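PDB 6D1P: glycosyl hydrolases family 2, sugar binding domain protein from Bacteroides uniformis str. 3978 T3 ii, which probably hydrolyses O-glycosidic bonds as a family 2 glycoside hydrolase, acting as a beta-glucuronidase of a human gut bacterium. Local coordinates for residues Val525-Glu528 and Ile534-Phe537. Sequence-based numbering, arbitrary orientation.
Sequences VNKE and IDNF
Both D535 and N536 set CG between the backbone N and the carbonyl carbon (chi1 55° and 58°), placing the carboxylate beside the K527 ammonium and the amide oxygen beside N526 N. The K527 chain leaves its CA away from 534-537 but bends at chi2 (-86°) and then runs alongside D535, bringing NZ to 3.0 Å from D535 OD1. This salt bridge uses the anti lone pair of OD1, while V525 CG2 lies 3.7 Å from D535 OD1, the V525 and D535 side chains crossing at about a right angle. D535 OD2 accepts from F537 N at 2.9 Å, so the carboxylate is held from both segments, by K527 across the contact and by F537 N of its own. N536 and N526 are joined twice: N536 N donates to N526 O at 3.0 Å, and N526 N reaches N536 OD1 at 2.8 Å from above the plane of the amide. N536 ND2 holds the carbonyl of E524, and F537 CE2 lies 3.8 Å from V525 CB, both residues also packing on R555 of helix 550-564. Replacing D535 by alanine removes the carboxylate, and would probably leave the K527 ammonium without its mate and F537 N without its side-chain acceptor. The D535 carboxylate and F537 N form an Asx turn, here within a surface loop between strand 510-511 and helix 542-545 of the TIM-barrel domain.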
loop_
_atom_site.group_PDB
_atom_site.type_symbol
_atom_site.label_atom_id
_atom_site.label_comp_id
_atom_site.label_asym_id
_atom_site.label_seq_id
_atom_site.Cartn_x
_atom_site.Cartn_y
_atom_site.Cartn_z
ATOM N N VAL A 525 16.554 38.921 16.403
ATOM C CA VAL A 525 15.653 40.068 16.435
ATOM C C VAL A 525 16.281 41.227 15.670
ATOM O O VAL A 525 17.507 41.396 15.648
ATOM C CB VAL A 525 15.319 40.470 17.884
ATOM C CG1 VAL A 525 16.579 40.873 18.642
ATOM C CG2 VAL A 525 14.303 41.605 17.896
ATOM N N ASN A 526 15.430 42.031 15.030
ATOM C CA ASN A 526 15.862 43.119 14.156
ATOM C C ASN A 526 14.840 44.249 14.251
ATOM O O ASN A 526 13.654 44.027 13.991
ATOM C CB ASN A 526 15.993 42.608 12.721
ATOM C CG ASN A 526 16.514 43.658 11.775
ATOM O OD1 ASN A 526 16.992 44.711 12.205
ATOM N ND2 ASN A 526 16.433 43.379 10.476
ATOM N N LYS A 527 15.281 45.458 14.623
ATOM C CA LYS A 527 14.345 46.522 15.003
ATOM C C LYS A 527 13.968 47.450 13.854
ATOM O O LYS A 527 13.058 48.270 14.019
ATOM C CB LYS A 527 14.913 47.361 16.163
ATOM C CG LYS A 527 15.146 46.597 17.484
ATOM C CD LYS A 527 13.889 46.536 18.365
ATOM C CE LYS A 527 13.864 45.266 19.235
ATOM N NZ LYS A 527 12.553 44.999 19.927
ATOM N N GLU A 528 14.615 47.338 12.700
ATOM C CA GLU A 528 14.270 48.173 11.550
ATOM C C GLU A 528 12.847 47.928 11.057
ATOM O O GLU A 528 12.610 47.809 9.851
ATOM C CB GLU A 528 15.251 47.928 10.410
ATOM C CG GLU A 528 16.696 48.238 10.761
ATOM C CD GLU A 528 17.647 47.142 10.312
ATOM O OE1 GLU A 528 18.610 46.850 11.059
ATOM O OE2 GLU A 528 17.419 46.565 9.219
ATOM N N ILE A 534 7.048 46.982 15.587
ATOM C CA ILE A 534 8.042 47.086 16.652
ATOM C C ILE A 534 9.363 46.451 16.223
ATOM O O ILE A 534 10.421 47.088 16.271
ATOM C CB ILE A 534 7.505 46.466 17.952
ATOM C CG1 ILE A 534 6.249 47.221 18.403
ATOM C CG2 ILE A 534 8.591 46.489 19.036
ATOM C CD1 ILE A 534 5.811 46.917 19.823
ATOM N N ASP A 535 9.324 45.186 15.807
ATOM C CA ASP A 535 10.491 44.506 15.255
ATOM C C ASP A 535 10.005 43.455 14.260
ATOM O O ASP A 535 8.808 43.351 13.982
ATOM C CB ASP A 535 11.365 43.900 16.361
ATOM C CG ASP A 535 10.606 42.968 17.275
ATOM O OD1 ASP A 535 10.918 42.915 18.477
ATOM O OD2 ASP A 535 9.695 42.275 16.804
ATOM N N ASN A 536 10.948 42.671 13.719
ATOM C CA ASN A 536 10.629 41.673 12.696
ATOM C C ASN A 536 9.719 40.566 13.209
ATOM O O ASN A 536 9.201 39.792 12.397
ATOM C CB ASN A 536 11.915 41.056 12.126
ATOM C CG ASN A 536 12.785 40.396 13.201
ATOM O OD1 ASN A 536 12.930 40.912 14.305
ATOM N ND2 ASN A 536 13.361 39.247 12.874
ATOM N N PHE A 537 9.517 40.471 14.517
ATOM C CA PHE A 537 8.595 39.513 15.108
ATOM C C PHE A 537 7.220 40.094 15.361
ATOM O O PHE A 537 6.294 39.341 15.658
ATOM C CB PHE A 537 9.160 38.976 16.425
ATOM C CG PHE A 537 10.439 38.202 16.254
ATOM C CD1 PHE A 537 10.515 37.159 15.330
ATOM C CD2 PHE A 537 11.569 38.531 16.985
ATOM C CE1 PHE A 537 11.697 36.443 15.145
ATOM C CE2 PHE A 537 12.748 37.815 16.818
ATOM C CZ PHE A 537 12.812 36.769 15.887
#